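Local coordinates for protein E1 (Kluyveromyces marxianus, PDB 3VX6) that acts as an E1-like activating enzyme in autophagy, activating ATG8 for conjugation with phosphatidylethanolamine and ATG12 for conjugation with ATG5, at residues F24-L27 against S28-L32; Q52-N56 against V57-S61; I60-R63 against D64-Q68; N87-E90 against L91-C95. All coordinates share one frame; numbering follows the deposited sequence.

Interaction 1: F24-L27 against S28-L32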
loop_
_atom_site.group_PDB
_atom_site.type_symbol
_atom_site.label_atom_id
_atom_site.label_comp_id
_atom_site.label_asym_id
_atom_site.label_seq_id
_atom_site.Cartn_x
_atom_site.Cartn_y
_atom_site.Cartn_z
ATOM N N PHE A 24 14.018 11.114 9.581
ATOM C CA PHE A 24 13.862 11.378 10.998
ATOM C C PHE A 24 14.490 12.709 11.315
ATOM O O PHE A 24 14.145 13.346 12.304
ATOM C CB PHE A 24 14.506 10.277 11.820
ATOM C CG PHE A 24 13.678 9.046 11.889
ATOM C CD1 PHE A 24 14.160 7.840 11.404
ATOM C CD2 PHE A 24 12.383 9.103 12.392
ATOM C CE1 PHE A 24 13.365 6.713 11.419
ATOM C CE2 PHE A 24 11.585 7.985 12.409
ATOM C CZ PHE A 24 12.071 6.792 11.924
ATOM N N HIS A 25 15.428 13.117 10.471
ATOM C CA HIS A 25 16.060 14.399 10.644
ATOM C C HIS A 25 14.957 15.371 10.279
ATOM O O HIS A 25 14.708 16.336 10.987
ATOM C CB HIS A 25 17.249 14.549 9.694
ATOM C CG HIS A 25 18.569 14.200 10.317
ATOM N ND1 HIS A 25 18.801 13.002 10.961
ATOM C CD2 HIS A 25 19.734 14.889 10.376
ATOM C CE1 HIS A 25 20.050 12.966 11.390
ATOM N NE2 HIS A 25 20.638 14.097 11.048
ATOM N N GLU A 26 14.274 15.086 9.179
ATOM C CA GLU A 26 13.189 15.940 8.729
ATOM C C GLU A 26 12.012 15.811 9.688
ATOM O O GLU A 26 11.349 16.797 9.995
ATOM C CB GLU A 26 12.766 15.560 7.304
ATOM C CG GLU A 26 11.633 16.407 6.718
ATOM C CD GLU A 26 11.972 17.892 6.591
ATOM O OE1 GLU A 26 13.114 18.291 6.918
ATOM O OE2 GLU A 26 11.087 18.664 6.157
ATOM N N LEU A 27 11.749 14.599 10.162
ATOM C CA LEU A 27 10.652 14.404 11.096
ATOM C C LEU A 27 10.984 15.251 12.295
ATOM O O LEU A 27 10.134 15.967 12.812
ATOM C CB LEU A 27 10.524 12.937 11.526
ATOM C CG LEU A 27 9.507 12.662 12.643
ATOM C CD1 LEU A 27 8.152 13.239 12.269
ATOM C CD2 LEU A 27 9.400 11.174 12.883
ATOM N N SER A 28 12.235 15.167 12.731
ATOM C CA SER A 28 12.688 15.946 13.871
ATOM C C SER A 28 12.422 17.411 13.575
ATOM O O SER A 28 11.773 18.100 14.356
ATOM C CB SER A 28 14.182 15.729 14.105
ATOM O OG SER A 28 14.457 14.392 14.483
ATOM N N ARG A 29 12.920 17.877 12.437
ATOM C CA ARG A 29 12.724 19.262 12.038
ATOM C C ARG A 29 11.234 19.596 12.083
ATOM O O ARG A 29 10.821 20.538 12.762
ATOM C CB ARG A 29 13.284 19.492 10.625
ATOM C CG ARG A 29 14.802 19.288 10.506
ATOM C CD ARG A 29 15.219 18.947 9.075
ATOM N NE ARG A 29 16.468 18.186 9.048
ATOM C CZ ARG A 29 16.862 17.412 8.036
ATOM N NH1 ARG A 29 16.105 17.291 6.950
ATOM N NH2 ARG A 29 18.012 16.750 8.114
ATOM N N LEU A 30 10.426 18.813 11.380
ATOM C CA LEU A 30 8.991 19.051 11.351
ATOM C C LEU A 30 8.345 18.969 12.727
ATOM O O LEU A 30 7.459 19.764 13.047
ATOM C CB LEU A 30 8.311 18.068 10.399
ATOM C CG LEU A 30 8.469 18.359 8.905
ATOM C CD1 LEU A 30 7.850 17.229 8.121
ATOM C CD2 LEU A 30 7.806 19.674 8.543
ATOM N N LYS A 31 8.777 18.006 13.539
ATOM C CA LYS A 31 8.226 17.863 14.882
ATOM C C LYS A 31 8.732 19.022 15.723
ATOM O O LYS A 31 8.247 19.261 16.827
ATOM C CB LYS A 31 8.663 16.548 15.535
ATOM C CG LYS A 31 8.065 16.350 16.924
ATOM C CD LYS A 31 8.629 15.140 17.631
ATOM C CE LYS A 31 7.994 14.987 19.007
ATOM N NZ LYS A 31 8.562 13.831 19.756
ATOM N N LEU A 32 9.719 19.733 15.188
ATOM C CA LEU A 32 10.298 20.873 15.875
ATOM C C LEU A 32 9.832 22.197 15.306
ATOM O O LEU A 32 9.995 23.223 15.956
ATOM C CB LEU A 32 11.822 20.825 15.822
ATOM C CG LEU A 32 12.496 19.765 16.691
ATOM C CD1 LEU A 32 14.003 19.889 16.533
ATOM C CD2 LEU A 32 12.080 19.939 18.150
#

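Interaction 2: Q52-N56 against V57-S61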
loop_
_atom_site.group_PDB
_atom_site.type_symbol
_atom_site.label_atom_id
_atom_site.label_comp_id
_atom_site.label_asym_id
_atom_site.label_seq_id
_atom_site.Cartn_x
_atom_site.Cartn_y
_atom_site.Cartn_z
ATOM N N GLN A 52 12.973 0.450 -10.155
ATOM C CA GLN A 52 13.954 -0.203 -9.311
ATOM C C GLN A 52 13.400 -0.525 -7.928
ATOM O O GLN A 52 13.305 0.355 -7.070
ATOM C CB GLN A 52 15.198 0.690 -9.188
ATOM C CG GLN A 52 16.499 0.020 -9.613
ATOM C CD GLN A 52 16.854 -1.174 -8.738
ATOM O OE1 GLN A 52 16.105 -2.157 -8.669
ATOM N NE2 GLN A 52 18.003 -1.094 -8.059
ATOM N N PHE A 53 13.031 -1.782 -7.713
ATOM C CA PHE A 53 12.514 -2.196 -6.411
ATOM C C PHE A 53 13.667 -2.580 -5.500
ATOM O O PHE A 53 14.829 -2.563 -5.912
ATOM C CB PHE A 53 11.551 -3.388 -6.540
ATOM C CG PHE A 53 10.129 -2.999 -6.849
ATOM C CD1 PHE A 53 9.103 -3.926 -6.738
ATOM C CD2 PHE A 53 9.809 -1.697 -7.235
ATOM C CE1 PHE A 53 7.783 -3.564 -7.002
ATOM C CE2 PHE A 53 8.489 -1.329 -7.501
ATOM C CZ PHE A 53 7.479 -2.264 -7.382
ATOM N N THR A 54 13.335 -2.906 -4.255
ATOM C CA THR A 54 14.324 -3.323 -3.268
ATOM C C THR A 54 13.860 -4.655 -2.727
ATOM O O THR A 54 12.744 -4.762 -2.206
ATOM C CB THR A 54 14.415 -2.354 -2.081
ATOM O OG1 THR A 54 15.319 -2.895 -1.104
ATOM C CG2 THR A 54 13.038 -2.173 -1.430
ATOM N N SER A 55 14.715 -5.665 -2.831
ATOM C CA SER A 55 14.347 -6.992 -2.371
ATOM C C SER A 55 12.976 -7.393 -2.939
ATOM O O SER A 55 12.141 -7.963 -2.238
ATOM C CB SER A 55 14.327 -7.052 -0.840
ATOM O OG SER A 55 15.640 -7.008 -0.312
ATOM N N ASN A 56 12.748 -7.056 -4.207
ATOM C CA ASN A 56 11.520 -7.425 -4.905
ATOM C C ASN A 56 10.204 -6.786 -4.499
ATOM O O ASN A 56 9.183 -7.045 -5.131
ATOM C CB ASN A 56 11.348 -8.944 -4.856
ATOM C CG ASN A 56 12.470 -9.662 -5.542
ATOM O OD1 ASN A 56 12.706 -9.449 -6.737
ATOM N ND2 ASN A 56 13.183 -10.508 -4.799
ATOM N N VAL A 57 10.194 -5.996 -3.435
ATOM C CA VAL A 57 8.955 -5.352 -3.051
ATOM C C VAL A 57 9.128 -3.863 -3.246
ATOM O O VAL A 57 10.250 -3.346 -3.231
ATOM C CB VAL A 57 8.551 -5.644 -1.581
ATOM C CG1 VAL A 57 8.213 -7.108 -1.425
ATOM C CG2 VAL A 57 9.660 -5.240 -0.629
ATOM N N LEU A 58 8.011 -3.175 -3.459
ATOM C CA LEU A 58 8.053 -1.744 -3.654
ATOM C C LEU A 58 8.894 -1.205 -2.529
ATOM O O LEU A 58 8.820 -1.687 -1.396
ATOM C CB LEU A 58 6.654 -1.142 -3.563
ATOM C CG LEU A 58 6.643 0.384 -3.565
ATOM C CD1 LEU A 58 7.061 0.880 -4.938
ATOM C CD2 LEU A 58 5.267 0.893 -3.198
ATOM N N ALA A 59 9.716 -0.219 -2.842
ATOM C CA ALA A 59 10.547 0.368 -1.818
ATOM C C ALA A 59 9.908 1.667 -1.448
ATOM O O ALA A 59 9.737 2.549 -2.298
ATOM C CB ALA A 59 11.950 0.621 -2.336
ATOM N N ILE A 60 9.504 1.764 -0.191
ATOM C CA ILE A 60 8.938 3.000 0.303
ATOM C C ILE A 60 10.194 3.695 0.816
ATOM O O ILE A 60 10.702 3.364 1.890
ATOM C CB ILE A 60 7.938 2.775 1.483
ATOM C CG1 ILE A 60 6.632 2.155 0.965
ATOM C CG2 ILE A 60 7.668 4.095 2.210
ATOM C CD1 ILE A 60 5.867 3.022 -0.001
ATOM N N SER A 61 10.734 4.610 0.019
ATOM C CA SER A 61 11.922 5.334 0.440
ATOM C C SER A 61 11.527 6.683 1.010
ATOM O O SER A 61 11.138 7.608 0.296
ATOM C CB SER A 61 12.905 5.496 -0.713
ATOM O OG SER A 61 13.731 4.354 -0.798
HETATM O O HOH W 1 11.050 0.874 -5.244
#

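Interaction 3: I60-R63 against D64-Q68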
loop_
_atom_site.group_PDB
_atom_site.type_symbol
_atom_site.label_atom_id
_atom_site.label_comp_id
_atom_site.label_asym_id
_atom_site.label_seq_id
_atom_site.Cartn_x
_atom_site.Cartn_y
_atom_site.Cartn_z
ATOM N N ILE A 60 9.504 1.764 -0.191
ATOM C CA ILE A 60 8.938 3.000 0.303
ATOM C C ILE A 60 10.194 3.695 0.816
ATOM O O ILE A 60 10.702 3.364 1.890
ATOM C CB ILE A 60 7.938 2.775 1.483
ATOM C CG1 ILE A 60 6.632 2.155 0.965
ATOM C CG2 ILE A 60 7.668 4.095 2.210
ATOM C CD1 ILE A 60 5.867 3.022 -0.001
ATOM N N SER A 61 10.734 4.610 0.019
ATOM C CA SER A 61 11.922 5.334 0.440
ATOM C C SER A 61 11.527 6.683 1.010
ATOM O O SER A 61 11.138 7.608 0.296
ATOM C CB SER A 61 12.905 5.496 -0.713
ATOM O OG SER A 61 13.731 4.354 -0.798
ATOM N N LEU A 62 11.620 6.760 2.326
ATOM C CA LEU A 62 11.275 7.952 3.052
ATOM C C LEU A 62 12.547 8.703 3.377
ATOM O O LEU A 62 13.333 8.282 4.213
ATOM C CB LEU A 62 10.535 7.575 4.337
ATOM C CG LEU A 62 9.224 6.819 4.142
ATOM C CD1 LEU A 62 8.597 6.513 5.488
ATOM C CD2 LEU A 62 8.293 7.654 3.300
ATOM N N ARG A 63 12.752 9.810 2.680
ATOM C CA ARG A 63 13.917 10.643 2.894
ATOM C C ARG A 63 13.314 11.872 3.534
ATOM O O ARG A 63 12.193 11.829 4.029
ATOM C CB ARG A 63 14.555 11.019 1.556
ATOM C CG ARG A 63 14.517 9.910 0.513
ATOM C CD ARG A 63 14.955 10.400 -0.868
ATOM N NE ARG A 63 14.649 9.433 -1.928
ATOM C CZ ARG A 63 15.094 8.173 -1.965
ATOM N NH1 ARG A 63 15.874 7.701 -0.995
ATOM N NH2 ARG A 63 14.768 7.380 -2.983
ATOM N N ASP A 64 14.045 12.974 3.517
ATOM C CA ASP A 64 13.529 14.200 4.090
ATOM C C ASP A 64 12.429 14.781 3.209
ATOM O O ASP A 64 11.570 15.526 3.688
ATOM C CB ASP A 64 14.663 15.212 4.292
ATOM C CG ASP A 64 15.709 15.159 3.190
ATOM O OD1 ASP A 64 16.776 15.790 3.365
ATOM O OD2 ASP A 64 15.480 14.499 2.157
ATOM N N ASP A 65 12.440 14.419 1.928
ATOM C CA ASP A 65 11.439 14.919 0.986
ATOM C C ASP A 65 10.079 14.216 1.115
ATOM O O ASP A 65 9.053 14.741 0.674
ATOM C CB ASP A 65 11.948 14.784 -0.458
ATOM C CG ASP A 65 12.237 13.342 -0.848
ATOM O OD1 ASP A 65 13.356 12.848 -0.554
ATOM O OD2 ASP A 65 11.333 12.701 -1.438
ATOM N N SER A 66 10.071 13.041 1.732
ATOM C CA SER A 66 8.844 12.278 1.899
ATOM C C SER A 66 7.707 13.021 2.586
ATOM O O SER A 66 6.596 12.498 2.709
ATOM C CB SER A 66 9.142 10.991 2.656
ATOM O OG SER A 66 9.871 10.107 1.829
ATOM N N PHE A 67 7.971 14.243 3.029
ATOM C CA PHE A 67 6.940 15.005 3.705
ATOM C C PHE A 67 6.292 16.029 2.807
ATOM O O PHE A 67 5.196 16.517 3.100
ATOM C CB PHE A 67 7.523 15.674 4.938
ATOM C CG PHE A 67 7.768 14.725 6.065
ATOM C CD1 PHE A 67 6.718 14.311 6.875
ATOM C CD2 PHE A 67 9.040 14.241 6.317
ATOM C CE1 PHE A 67 6.931 13.429 7.921
ATOM C CE2 PHE A 67 9.266 13.361 7.357
ATOM C CZ PHE A 67 8.209 12.953 8.165
ATOM N N GLN A 68 6.958 16.339 1.702
ATOM C CA GLN A 68 6.425 17.317 0.770
ATOM C C GLN A 68 5.719 16.649 -0.401
ATOM O O GLN A 68 6.225 15.685 -0.980
ATOM C CB GLN A 68 7.546 18.229 0.249
ATOM C CG GLN A 68 7.055 19.593 -0.259
ATOM C CD GLN A 68 6.437 20.465 0.846
ATOM O OE1 GLN A 68 5.481 20.061 1.521
ATOM N NE2 GLN A 68 6.981 21.670 1.024
#

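Interaction 4: N87-E90 against L91-C95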
loop_
_atom_site.group_PDB
_atom_site.type_symbol
_atom_site.label_atom_id
_atom_site.label_comp_id
_atom_site.label_asym_id
_atom_site.label_seq_id
_atom_site.Cartn_x
_atom_site.Cartn_y
_atom_site.Cartn_z
ATOM N N ASN A 87 4.261 10.890 20.837
ATOM C CA ASN A 87 5.100 11.791 21.612
ATOM C C ASN A 87 5.892 11.097 22.702
ATOM O O ASN A 87 6.883 11.635 23.191
ATOM C CB ASN A 87 4.247 12.922 22.208
ATOM C CG ASN A 87 2.915 12.426 22.781
ATOM O OD1 ASN A 87 2.544 11.251 22.637
ATOM N ND2 ASN A 87 2.182 13.334 23.422
ATOM N N THR A 88 5.469 9.901 23.085
ATOM C CA THR A 88 6.192 9.187 24.120
ATOM C C THR A 88 6.402 7.749 23.697
ATOM O O THR A 88 5.595 7.195 22.945
ATOM C CB THR A 88 5.444 9.208 25.480
ATOM O OG1 THR A 88 4.609 8.049 25.596
ATOM C CG2 THR A 88 4.589 10.458 25.598
ATOM N N ILE A 89 7.493 7.153 24.178
ATOM C CA ILE A 89 7.830 5.769 23.858
ATOM C C ILE A 89 6.742 4.822 24.362
ATOM O O ILE A 89 6.441 3.818 23.728
ATOM C CB ILE A 89 9.190 5.363 24.495
ATOM C CG1 ILE A 89 9.638 3.992 23.982
ATOM C CG2 ILE A 89 9.061 5.286 26.007
ATOM C CD1 ILE A 89 10.210 4.003 22.587
ATOM N N GLU A 90 6.146 5.144 25.503
ATOM C CA GLU A 90 5.100 4.305 26.070
ATOM C C GLU A 90 3.841 4.346 25.218
ATOM O O GLU A 90 3.192 3.320 25.018
ATOM C CB GLU A 90 4.780 4.732 27.504
ATOM C CG GLU A 90 5.923 4.515 28.479
ATOM C CD GLU A 90 6.764 5.765 28.710
ATOM O OE1 GLU A 90 6.943 6.576 27.772
ATOM O OE2 GLU A 90 7.268 5.928 29.843
ATOM N N LEU A 91 3.494 5.530 24.717
ATOM C CA LEU A 91 2.324 5.670 23.862
ATOM C C LEU A 91 2.556 4.885 22.583
ATOM O O LEU A 91 1.643 4.272 22.023
ATOM C CB LEU A 91 2.071 7.141 23.552
ATOM C CG LEU A 91 1.403 7.786 24.763
ATOM C CD1 LEU A 91 0.948 9.212 24.469
ATOM C CD2 LEU A 91 0.218 6.907 25.149
ATOM N N PHE A 92 3.802 4.916 22.130
ATOM C CA PHE A 92 4.212 4.198 20.938
ATOM C C PHE A 92 4.130 2.706 21.245
ATOM O O PHE A 92 3.558 1.941 20.480
ATOM C CB PHE A 92 5.642 4.595 20.571
ATOM C CG PHE A 92 6.180 3.875 19.379
ATOM C CD1 PHE A 92 5.854 4.292 18.087
ATOM C CD2 PHE A 92 7.003 2.768 19.544
ATOM C CE1 PHE A 92 6.344 3.616 16.969
ATOM C CE2 PHE A 92 7.498 2.086 18.438
ATOM C CZ PHE A 92 7.165 2.513 17.143
ATOM N N LYS A 93 4.690 2.293 22.376
ATOM C CA LYS A 93 4.651 0.887 22.748
ATOM C C LYS A 93 3.231 0.413 23.044
ATOM O O LYS A 93 2.847 -0.694 22.667
ATOM C CB LYS A 93 5.554 0.627 23.954
ATOM C CG LYS A 93 7.002 0.897 23.656
ATOM C CD LYS A 93 7.920 0.431 24.763
ATOM C CE LYS A 93 9.372 0.771 24.399
ATOM N NZ LYS A 93 10.392 0.031 25.210
ATOM N N ASN A 94 2.445 1.255 23.706
ATOM C CA ASN A 94 1.083 0.884 24.044
ATOM C C ASN A 94 0.087 1.065 22.904
ATOM O O ASN A 94 -1.026 0.526 22.957
ATOM C CB ASN A 94 0.602 1.670 25.256
ATOM C CG ASN A 94 1.454 1.425 26.474
ATOM O OD1 ASN A 94 1.981 0.324 26.668
ATOM N ND2 ASN A 94 1.586 2.447 27.314
ATOM N N CYS A 95 0.469 1.822 21.881
ATOM C CA CYS A 95 -0.440 2.014 20.765
ATOM C C CYS A 95 -1.017 0.673 20.355
ATOM O O CYS A 95 -0.271 -0.229 19.984
ATOM C CB CYS A 95 0.275 2.621 19.560
ATOM S SG CYS A 95 -0.715 2.492 18.045
#

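Interaction 1: F24-L27 against S28-L32
E26 and R29 face each other one helical turn apart, at the solvent side of helix 21-33. R29 NH1 gives a fairly straight bond to E26 OE1 (3.2 Å), part of a salt bridge; it reaches the anti side of the carboxylate, while OE1 lies close to the guanidinium plane. The two flat groups are turned 65° apart. With CG anti to the backbone N (chi1 -179°) and a bend at chi2, E26 also brings OE2 to within 3.8 Å of L30 CG, placing the carboxylate between a charged and an apolar neighbour. D64 gives R29 NH1 a second ion pair, but a long and weak one; with an alanine in place of E26, the guanidinium would probably be left to that weak partner and be freer to swing.

This side, where R29 is exposed, is the loose one. Helix bonds such as L30 N to E26 O (2.6 Å) join successive turns, and the tight side is that of the buried F24 and L27. F24 packs on M125 and L27 on S127 of strand 123-130, L27 also reaches L83 and N85 of strand 78-86, and the E26-L30 flank rests on F67, in the loop after strand 59-62.

Interaction 2: Q52-N56 against V57-S61
F53 lays the face of its ring over the backbone of L58. L58 CA stands 3.6 Å from the ring centroid and only 5° off the normal, a CH-pi contact, and L58 CD1 comes to 3.7 Å from F53 CE2. A chi1 of -85°, with CG beside the backbone N, turns the ring toward L58, past the end of the turn.

Two backbone bonds pair T54 with V57. T54 N donates to V57 O (3.3 Å), nearly straight, and V57 N donates to T54 O (3.1 Å), approaching from well above the plane of the carbonyl. Further along, a water takes over: it accepts from A59 N (3.0 Å) and donates to Q52 O (2.9 Å), satisfying both polar groups where the two arms are no longer directly bonded. N56 has a backbone bond to H206, and L58 has backbone bonds to Q16 and F204. The F53 ring also stacks with H206. With an alanine in place of F53 the face over L58 would be lost, which would probably open a gap beside L58 and deprive H206 of its stacking partner.

The antiparallel hydrogen-bonded T54-V57 pair, closed by a type I' turn with S55 and N56 at its corners, is the classic two-residue beta hairpin turn, here leading into strand 59-62.

Interaction 3: I60-R63 against D64-Q68
As strand 59-62 ends, the backbone folds back on itself between R63 and S66, where S66 N makes a weak bond to R63 O (3.4 Å), and Q68 N bonds to D65 O (2.8 Å) further on. The side chain of S66 answers in the other direction: its OG, set beside its own backbone N by a chi1 of -71°, accepts from R63 N at 3.0 Å, although the bond is bent and the hydroxyl is less surely placed in the model. If that bond holds, R63 and S66 would be linked both ways, main chain to main chain and main chain to side chain. L62 adds an apolar touch, its CD2 branch lying 3.5 Å from S66 CB.

R63 and D65 run side by side and point the same way. D65 OD1 lies at the edge of the guanidinium, near its plane, with the carboxylate turned 34° from it, but the salt bridge is long, R63 NE to D65 OD1 being 3.9 Å. D65 reaches back because its CG sits between the backbone N and the carbonyl carbon (chi1 61°), while R63 is extended from CG to NE. At this separation the pair is loose, and both residues are exposed, unlike the buried L62 and S66. D64 OD1 makes a long, weak ion pair with R29 of helix 21-33.

L62 bonds through its backbone to F18 and D20 and packs on F123 and M125 of strand 123-130. S66 has a backbone hydrogen bond with Y45 of strand 40-47, and F67 stacks with F23 and rests on E26 and L30 of helix 21-33.

Interaction 4: N87-E90 against L91-C95
L91 turns back on T88 at the start of helix 89-94, meeting it through both backbone and side chain. T88 is the N-cap: its OG1 accepts from L91 N at 2.9 Å with an N-H...O angle of 163°, a straight capping bond. The same oxygen lies beside L91 CG, so the leucine branch packs against the cap that its own amide engages. L91 CD1 extends past T88 to N87 OD1; the amide of N87 is held at its other atom, ND2 bonding to L37 O.

I89 forms the second centre. Its CG1, anti to the backbone N (chi1 -171°), meets K93 CE from the next turn, the two side chains running at a slant to each other. K93 stays extended beyond CG, and its methylenes pass over the I89 carbonyl, whose oxygen accepts from K93 N at 2.7 Å. I89 therefore deals with K93 twice, by apolar side chain and by backbone.

E90 contributes chiefly through its main chain, E90 O accepting from N94 N (2.6 Å), while its CB stands 3.9 Å from N94 ND2. F92 N bonds to T88 O (3.0 Å), which lets T88 serve the helix with two oxygens. On the buried side F92 packs on F86, I126 and F128, and I89 on F128 and Y137.

The chemistry is that of a short surface helix: a hydroxyl cap satisfies an N-H of the first turn, the outer methylenes of the lysine lie against the isoleucine branch, and the carboxylate of E90, near the amino end, would probably suit the helix dipole.

Along the chain the contacts come in order: interaction 1 on helix 21-33, interactions 2 and 3, at the two ends of strand 59-62 and overlapping at I60 and S61, then interaction 4 on helix 89-94. Interactions 1 and 3 touch, their centres 12 Å apart, where E26 and L30 pack on F67. Strand 16-19, which leads into helix 21-33, pairs in parallel with strand 59-62, further joining these parts. Interaction 4 lies about 18 Å from interaction 1 and 28 Å from interaction 2, centre to centre. Helices 21-33 and 89-94 pack on alternate residues of strand 123-130, consistent with opposite faces of one sheet in the ATG7 N-terminal region.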